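Local coordinates for protein MdbA (Actinomyces oris, PDB 4Z7X) that probably catalyses disulfide-bond formation in exported proteins as a thiol-disulfide oxidoreductase, with a link to sortase-mediated pilus assembly, at residues Pro32-Tyr43 against Leu116-His127. Residues are numbered along the deposited sequence; the frame is centred on the assembly and turned at random. Where two conformers were deposited one is given.
Sequences PKQVLSDASWTY and LDEAPAQSLSFH. With 3CX ((2S)-3-(cyclohexylamino)-2-hydroxypropane-1-sulfonic acid), chain C.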
ATOM      1  N   PRO A  32      11.090   5.815  -3.190  1.00  9.58           N
ATOM      2  CA  PRO A  32      11.225   4.772  -4.222  1.00  9.90           C
ATOM      3  C   PRO A  32      11.023   5.311  -5.643  1.00 10.42           C
ATOM      4  O   PRO A  32      10.214   6.216  -5.872  1.00  9.61           O
ATOM      5  CB  PRO A  32      10.188   3.733  -3.838  1.00 11.36           C
ATOM      6  CG  PRO A  32       9.946   3.989  -2.374  1.00 10.83           C
ATOM      7  CD  PRO A  32      10.082   5.473  -2.212  1.00  9.48           C
ATOM      8  N   LYS A  33      11.762   4.729  -6.588  1.00 10.38           N
ATOM      9  CA  LYS A  33      11.772   5.231  -7.966  1.00 12.08           C
ATOM     10  C   LYS A  33      10.414   5.263  -8.640  1.00 12.38           C
ATOM     11  O   LYS A  33      10.166   6.114  -9.472  1.00 12.67           O
ATOM     12  CB  LYS A  33      12.720   4.364  -8.807  1.00 14.76           C
ATOM     13  CG  LYS A  33      14.188   4.468  -8.421  1.00 19.33           C
ATOM     14  CD  LYS A  33      15.007   3.344  -9.084  1.00 32.04           C
ATOM     15  CE  LYS A  33      14.820   1.994  -8.366  1.00 39.92           C
ATOM     16  NZ  LYS A  33      15.534   0.831  -8.986  1.00 40.51           N
ATOM     17  N   GLN A  34       9.556   4.304  -8.341  1.00 10.83           N
ATOM     18  CA  GLN A  34       8.259   4.228  -9.002  0.70 13.50           C
ATOM     19  C   GLN A  34       7.145   4.932  -8.199  1.00 12.69           C
ATOM     20  O   GLN A  34       6.004   4.915  -8.594  1.00 13.84           O
ATOM     21  CB  GLN A  34       7.894   2.773  -9.362  0.70 14.86           C
ATOM     22  CG  GLN A  34       8.871   2.105 -10.334  0.70 15.71           C
ATOM     23  CD  GLN A  34       8.280   0.917 -11.075  0.70 19.82           C
ATOM     24  OE1 GLN A  34       7.373   1.084 -11.898  0.70 27.32           O
ATOM     25  NE2 GLN A  34       8.820  -0.305 -10.818  0.70 27.94           N
ATOM     26  N   VAL A  35       7.482   5.547  -7.067  1.00  9.85           N
ATOM     27  CA  VAL A  35       6.512   6.274  -6.258  1.00  9.53           C
ATOM     28  C   VAL A  35       6.209   7.639  -6.865  1.00  9.38           C
ATOM     29  O   VAL A  35       7.070   8.343  -7.367  1.00 10.66           O
ATOM     30  CB  VAL A  35       6.964   6.336  -4.765  1.00 10.58           C
ATOM     31  CG1 VAL A  35       6.335   7.496  -4.015  1.00 11.04           C
ATOM     32  CG2 VAL A  35       6.604   4.986  -4.077  1.00 10.45           C
ATOM     33  N   LEU A  36       4.956   8.017  -6.747  1.00  9.60           N
ATOM     34  CA  LEU A  36       4.446   9.265  -7.283  1.00 11.59           C
ATOM     35  C   LEU A  36       4.684  10.434  -6.329  1.00 11.17           C
ATOM     36  O   LEU A  36       5.115  10.256  -5.187  1.00 11.12           O
ATOM     37  CB  LEU A  36       2.976   9.103  -7.603  1.00 11.55           C
ATOM     38  CG  LEU A  36       2.621   8.067  -8.648  1.00 12.88           C
ATOM     39  CD1 LEU A  36       1.138   7.996  -8.798  1.00 14.01           C
ATOM     40  CD2 LEU A  36       3.234   8.383  -9.984  1.00 18.07           C
ATOM     41  N   SER A  37       4.357  11.640  -6.797  1.00 11.94           N
ATOM     42  CA  SER A  37       4.670  12.859  -6.073  0.60 12.66           C
ATOM     43  C   SER A  37       3.874  13.000  -4.781  1.00 12.81           C
ATOM     44  O   SER A  37       4.206  13.828  -3.933  1.00 13.55           O
ATOM     45  CB  SER A  37       4.427  14.076  -6.968  0.60 15.88           C
ATOM     46  OG  SER A  37       3.077  14.157  -7.368  0.60 16.75           O
ATOM     47  N   ASP A  38       2.817  12.179  -4.638  1.00 11.96           N
ATOM     48  CA  ASP A  38       2.012  12.157  -3.393  1.00 11.54           C
ATOM     49  C   ASP A  38       2.311  10.967  -2.501  1.00 12.15           C
ATOM     50  O   ASP A  38       1.550  10.671  -1.598  1.00 12.83           O
ATOM     51  CB  ASP A  38       0.522  12.253  -3.685  1.00 13.65           C
ATOM     52  CG  ASP A  38      -0.026  11.016  -4.346  1.00 12.82           C
ATOM     53  OD1 ASP A  38       0.815  10.162  -4.770  1.00 12.62           O
ATOM     54  OD2 ASP A  38      -1.279  10.912  -4.479  1.00 16.78           O
ATOM     55  N   ALA A  39       3.438  10.307  -2.748  1.00 10.59           N
ATOM     56  CA  ALA A  39       3.896   9.131  -2.009  1.00  9.99           C
ATOM     57  C   ALA A  39       3.223   7.802  -2.381  1.00  8.71           C
ATOM     58  O   ALA A  39       3.606   6.776  -1.847  1.00  9.58           O
ATOM     59  CB  ALA A  39       3.862   9.344  -0.496  1.00 12.45           C
ATOM     60  N   SER A  40       2.268   7.833  -3.318  1.00  8.69           N
ATOM     61  CA  SER A  40       1.531   6.623  -3.649  1.00  9.11           C
ATOM     62  C   SER A  40       2.306   5.795  -4.679  1.00  8.72           C
ATOM     63  O   SER A  40       3.229   6.285  -5.371  1.00  9.60           O
ATOM     64  CB  SER A  40       0.117   6.932  -4.199  1.00  9.81           C
ATOM     65  OG  SER A  40       0.127   7.679  -5.423  1.00 11.32           O
ATOM     66  N   TRP A  41       1.891   4.541  -4.823  1.00  9.11           N
ATOM     67  CA  TRP A  41       2.321   3.719  -5.937  1.00 10.21           C
ATOM     68  C   TRP A  41       1.142   2.968  -6.486  1.00  9.08           C
ATOM     69  O   TRP A  41       0.150   2.776  -5.781  1.00  9.36           O
ATOM     70  CB  TRP A  41       3.475   2.805  -5.593  1.00 10.60           C
ATOM     71  CG  TRP A  41       3.213   1.632  -4.761  1.00 11.21           C
ATOM     72  CD1 TRP A  41       3.100   0.361  -5.215  1.00 10.83           C
ATOM     73  CD2 TRP A  41       3.141   1.547  -3.313  1.00 10.41           C
ATOM     74  NE1 TRP A  41       2.966  -0.504  -4.166  1.00 11.88           N
ATOM     75  CE2 TRP A  41       2.975   0.198  -2.992  1.00 11.22           C
ATOM     76  CE3 TRP A  41       3.146   2.481  -2.277  1.00  9.91           C
ATOM     77  CZ2 TRP A  41       2.875  -0.246  -1.676  1.00 11.97           C
ATOM     78  CZ3 TRP A  41       3.033   2.046  -0.966  1.00 11.98           C
ATOM     79  CH2 TRP A  41       2.909   0.697  -0.678  1.00 12.88           C
ATOM     80  N   THR A  42       1.248   2.526  -7.738  1.00  9.72           N
ATOM     81  CA  THR A  42       0.074   2.039  -8.437  1.00  9.94           C
ATOM     82  C   THR A  42       0.303   0.763  -9.213  1.00 11.29           C
ATOM     83  O   THR A  42       1.433   0.458  -9.580  1.00 13.19           O
ATOM     84  CB  THR A  42      -0.532   3.085  -9.411  1.00 13.19           C
ATOM     85  OG1 THR A  42       0.338   3.273 -10.526  1.00 16.06           O
ATOM     86  CG2 THR A  42      -0.740   4.428  -8.720  1.00 13.25           C
ATOM     87  N   TYR A  43      -0.823   0.076  -9.457  1.00 10.08           N
ATOM     88  CA  TYR A  43      -0.893  -1.139 -10.248  1.00 13.06           C
ATOM     89  C   TYR A  43      -2.019  -0.999 -11.268  1.00 12.64           C
ATOM     90  O   TYR A  43      -3.132  -0.665 -10.907  1.00 12.36           O
ATOM     91  CB  TYR A  43      -1.185  -2.374  -9.352  1.00 10.60           C
ATOM     92  CG  TYR A  43      -0.147  -2.591  -8.258  1.00 11.84           C
ATOM     93  CD1 TYR A  43       0.929  -3.447  -8.445  1.00 12.86           C
ATOM     94  CD2 TYR A  43      -0.255  -1.941  -7.048  1.00 12.69           C
ATOM     95  CE1 TYR A  43       1.876  -3.657  -7.472  1.00 12.59           C
ATOM     96  CE2 TYR A  43       0.664  -2.148  -6.040  1.00 11.60           C
ATOM     97  CZ  TYR A  43       1.752  -3.000  -6.258  1.00 12.44           C
ATOM     98  OH  TYR A  43       2.673  -3.161  -5.227  1.00 13.93           O
ATOM     99  N   LEU A 116      10.148  -2.177  -3.474  1.00  8.86           N
ATOM    100  CA  LEU A 116       9.723  -1.418  -4.645  1.00 10.46           C
ATOM    101  C   LEU A 116      10.840  -1.152  -5.621  1.00 10.00           C
ATOM    102  O   LEU A 116      10.660  -1.230  -6.836  1.00 12.79           O
ATOM    103  CB  LEU A 116       9.085  -0.105  -4.229  1.00  9.22           C
ATOM    104  CG  LEU A 116       7.711  -0.251  -3.559  1.00 11.33           C
ATOM    105  CD1 LEU A 116       7.239   1.052  -2.931  1.00 11.87           C
ATOM    106  CD2 LEU A 116       6.629  -0.754  -4.527  1.00 13.13           C
ATOM    107  N   ASP A 117      11.995  -0.804  -5.089  1.00  9.70           N
ATOM    108  CA  ASP A 117      13.114  -0.437  -5.914  1.00 10.11           C
ATOM    109  C   ASP A 117      13.851  -1.641  -6.512  1.00 11.68           C
ATOM    110  O   ASP A 117      14.394  -1.520  -7.604  1.00 14.93           O
ATOM    111  CB  ASP A 117      14.126   0.401  -5.117  1.00 11.04           C
ATOM    112  CG  ASP A 117      13.756   1.877  -5.033  1.00 12.45           C
ATOM    113  OD1 ASP A 117      12.851   2.329  -5.777  1.00 14.34           O
ATOM    114  OD2 ASP A 117      14.437   2.603  -4.266  1.00 13.77           O
ATOM    115  N   GLU A 118      13.890  -2.785  -5.809  1.00 11.71           N
ATOM    116  CA  GLU A 118      14.722  -3.897  -6.232  0.70 13.83           C
ATOM    117  C   GLU A 118      13.979  -5.190  -6.577  1.00 13.09           C
ATOM    118  O   GLU A 118      14.532  -6.067  -7.255  1.00 16.22           O
ATOM    119  CB  GLU A 118      15.760  -4.186  -5.166  0.70 16.60           C
ATOM    120  CG  GLU A 118      16.639  -2.982  -4.864  0.70 21.12           C
ATOM    121  CD  GLU A 118      18.093  -3.363  -4.727  0.70 28.52           C
ATOM    122  OE1 GLU A 118      18.381  -4.519  -4.350  0.70 35.69           O
ATOM    123  OE2 GLU A 118      18.948  -2.518  -5.025  0.70 39.93           O
ATOM    124  N   ALA A 119      12.749  -5.329  -6.088  1.00 11.62           N
ATOM    125  CA  ALA A 119      11.951  -6.538  -6.331  1.00 11.74           C
ATOM    126  C   ALA A 119      10.467  -6.166  -6.516  1.00 12.89           C
ATOM    127  O   ALA A 119       9.590  -6.682  -5.815  1.00 10.26           O
ATOM    128  CB  ALA A 119      12.115  -7.519  -5.199  1.00 13.50           C
ATOM    129  N   PRO A 120      10.181  -5.263  -7.455  1.00 11.88           N
ATOM    130  CA  PRO A 120       8.802  -4.765  -7.582  1.00 12.00           C
ATOM    131  C   PRO A 120       7.781  -5.872  -7.898  1.00 12.96           C
ATOM    132  O   PRO A 120       6.628  -5.750  -7.514  1.00 13.13           O
ATOM    133  CB  PRO A 120       8.894  -3.734  -8.716  1.00 13.37           C
ATOM    134  CG  PRO A 120      10.167  -4.116  -9.451  1.00 13.19           C
ATOM    135  CD  PRO A 120      11.105  -4.551  -8.343  1.00 13.39           C
ATOM    136  N   ALA A 121       8.218  -6.965  -8.517  1.00 13.80           N
ATOM    137  CA  ALA A 121       7.299  -8.074  -8.792  1.00 14.55           C
ATOM    138  C   ALA A 121       6.659  -8.656  -7.544  1.00 12.49           C
ATOM    139  O   ALA A 121       5.605  -9.268  -7.617  1.00 15.81           O
ATOM    140  CB  ALA A 121       7.983  -9.178  -9.586  1.00 16.91           C
ATOM    141  N   GLN A 122       7.352  -8.573  -6.429  1.00 11.52           N
ATOM    142  CA  GLN A 122       6.836  -9.086  -5.155  1.00 13.07           C
ATOM    143  C   GLN A 122       6.271  -8.014  -4.260  1.00 10.95           C
ATOM    144  O   GLN A 122       5.928  -8.278  -3.110  1.00 11.83           O
ATOM    145  CB  GLN A 122       7.924  -9.833  -4.428  1.00 13.96           C
ATOM    146  CG  GLN A 122       8.309 -11.162  -5.063  1.00 14.41           C
ATOM    147  CD  GLN A 122       9.304 -11.070  -6.176  1.00 14.55           C
ATOM    148  OE1 GLN A 122      10.282 -10.344  -6.086  1.00 15.66           O
ATOM    149  NE2 GLN A 122       9.107 -11.892  -7.201  1.00 21.71           N
ATOM    150  N   SER A 123       6.140  -6.795  -4.772  1.00 11.24           N
ATOM    151  CA  SER A 123       5.724  -5.686  -3.897  1.00 12.10           C
ATOM    152  C   SER A 123       4.316  -5.842  -3.311  1.00 11.17           C
ATOM    153  O   SER A 123       4.129  -5.602  -2.113  1.00 10.80           O
ATOM    154  CB  SER A 123       5.860  -4.321  -4.561  1.00 12.41           C
ATOM    155  OG  SER A 123       5.105  -4.220  -5.731  1.00 13.09           O
ATOM    156  N   LEU A 124       3.318  -6.207  -4.134  1.00 10.79           N
ATOM    157  CA  LEU A 124       1.959  -6.319  -3.588  1.00 12.46           C
ATOM    158  C   LEU A 124       1.837  -7.481  -2.586  1.00 10.75           C
ATOM    159  O   LEU A 124       1.166  -7.362  -1.553  1.00 11.11           O
ATOM    160  CB  LEU A 124       0.930  -6.360  -4.724  1.00 12.89           C
ATOM    161  CG  LEU A 124      -0.516  -6.181  -4.319  1.00 14.72           C
ATOM    162  CD1 LEU A 124      -0.732  -4.899  -3.539  1.00 15.98           C
ATOM    163  CD2 LEU A 124      -1.411  -6.223  -5.550  1.00 19.52           C
ATOM    164  N   SER A 125       2.530  -8.581  -2.845  1.00 10.40           N
ATOM    165  CA  SER A 125       2.547  -9.716  -1.931  0.60 12.21           C
ATOM    166  C   SER A 125       3.251  -9.356  -0.636  1.00  8.89           C
ATOM    167  O   SER A 125       2.856  -9.768   0.465  1.00 10.92           O
ATOM    168  CB  SER A 125       3.253 -10.887  -2.580  0.60 13.81           C
ATOM    169  OG  SER A 125       2.474 -11.375  -3.620  0.60 17.55           O
ATOM    170  N   PHE A 126       4.301  -8.547  -0.750  1.00  9.92           N
ATOM    171  CA  PHE A 126       5.034  -8.115   0.463  1.00 10.15           C
ATOM    172  C   PHE A 126       4.175  -7.182   1.305  1.00  9.10           C
ATOM    173  O   PHE A 126       4.175  -7.238   2.532  1.00 11.78           O
ATOM    174  CB  PHE A 126       6.361  -7.479   0.091  1.00 11.10           C
ATOM    175  CG  PHE A 126       7.198  -7.138   1.282  1.00  9.62           C
ATOM    176  CD1 PHE A 126       7.730  -8.142   2.100  1.00 11.33           C
ATOM    177  CD2 PHE A 126       7.482  -5.838   1.587  1.00 10.08           C
ATOM    178  CE1 PHE A 126       8.505  -7.824   3.191  1.00 12.30           C
ATOM    179  CE2 PHE A 126       8.275  -5.507   2.704  1.00 12.27           C
ATOM    180  CZ  PHE A 126       8.756  -6.505   3.519  1.00 11.21           C
ATOM    181  N   HIS A 127       3.449  -6.305   0.634  1.00 10.22           N
ATOM    182  CA  HIS A 127       2.490  -5.440   1.321  1.00 10.94           C
ATOM    183  C   HIS A 127       1.539  -6.257   2.170  1.00 10.90           C
ATOM    184  O   HIS A 127       1.321  -5.988   3.347  1.00 12.12           O
ATOM    185  CB  HIS A 127       1.707  -4.648   0.261  1.00 12.02           C
ATOM    186  CG  HIS A 127       0.645  -3.755   0.800  1.00 10.99           C
ATOM    187  ND1 HIS A 127       0.918  -2.546   1.384  1.00 11.33           N
ATOM    188  CD2 HIS A 127      -0.701  -3.875   0.784  1.00 11.92           C
ATOM    189  CE1 HIS A 127      -0.211  -1.971   1.727  1.00 10.60           C
ATOM    190  NE2 HIS A 127      -1.213  -2.754   1.357  1.00 12.50           N
TER
HETATM  191  OAA 3CX C 501       1.323  -1.996 -17.250  1.00 40.36           O
HETATM  192  OAB 3CX C 501      -0.258  -0.894 -15.590  1.00 30.13           O
HETATM  193  OAC 3CX C 501       1.129  -0.599 -12.765  1.00 22.90           O
HETATM  194  OAD 3CX C 501       1.546   0.354 -16.388  1.00 44.64           O
HETATM  195  CAE 3CX C 501       5.504  -1.683  -7.954  1.00 21.52           C
HETATM  196  CAF 3CX C 501       5.808  -0.284  -8.421  1.00 22.25           C
HETATM  197  CAG 3CX C 501       5.283  -2.725  -9.043  1.00 23.03           C
HETATM  198  CAH 3CX C 501       4.856   0.119  -9.549  1.00 23.57           C
HETATM  199  CAI 3CX C 501       4.367  -2.357 -10.185  1.00 28.73           C
HETATM  200  CAJ 3CX C 501       3.438  -1.049 -12.705  1.00 21.44           C
HETATM  201  CAK 3CX C 501       2.176  -1.451 -14.813  1.00 22.78           C
HETATM  202  NAL 3CX C 501       3.431  -0.322 -11.420  1.00 20.82           N
HETATM  203  CAM 3CX C 501       2.287  -0.557 -13.568  1.00 22.81           C
HETATM  204  CAN 3CX C 501       3.917  -0.924 -10.136  1.00 28.64           C
HETATM  205  SAO 3CX C 501       1.118  -0.971 -16.008  1.00 33.46           S
HETATM  206  O   HOH W   1      10.395   1.868  -6.934  1.00 13.78           O
HETATM  207  O   HOH W   2      11.168  -0.450  -9.264  1.00 29.66           O
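A chain of hydrogen bonds ties Tyr43 to Ser123. Trp41 NE1 donates to Tyr43 OH in the plane of the indole (2.9 Å), Tyr43 OH donates to Ser123 OG (2.7 Å), and Ser123 OG donates in turn to Pro120 O, whose lone pair it meets in the carbonyl plane. With OG between the backbone N and the carbonyl carbon (chi1 59°), the serine reaches back to the start of the 3-10 segment 120-122. Ser123 OG comes to the phenol near the ring plane. A phenylalanine in place of Tyr43 would probably leave Trp41 NE1 without its acceptor and break the link to Ser123.

Apolar contacts gather mostly round Leu116. Its CD2 lies over the face of the Trp41 five-membered ring in a CH-pi contact, 3.8 Å from the centroid, while CD1 reaches Pro32 CG and Val35 CG2. Leu124 CB packs on Tyr43 CZ at 3.8 Å.

At the other end Asp117 grips the turn 32-35. Asp117 OD1 takes the Lys33 backbone N-H on its syn lone pair (2.8 Å, 163°); it also accepts a hydrogen bond from a water that in turn accepts from Gln34 N. Asp117 OD2 is held by Tyr177. Lys33, bent at chi3 (-77°), crosses the carboxylate, and its NZ donates a hydrogen bond to the backbone Asp117 O (3.0 Å), its charge near the carboxylate but beyond salt-bridge distance. A second water joins Gln34 NE2 to Leu116 O.

Beside the Tyr43-Ser123 link sits the cyclohexyl ring of the bound aminosulfonic acid, touched by Gln34, Tyr43, Leu116, Pro120 and Ser123. The contact thus forms part of the ligand pocket, completed by Gly44, Glu45 and Gly46, where the edge strand 41-43 of a thioredoxin-fold sheet meets the junction of helices 103-118 and 123-140.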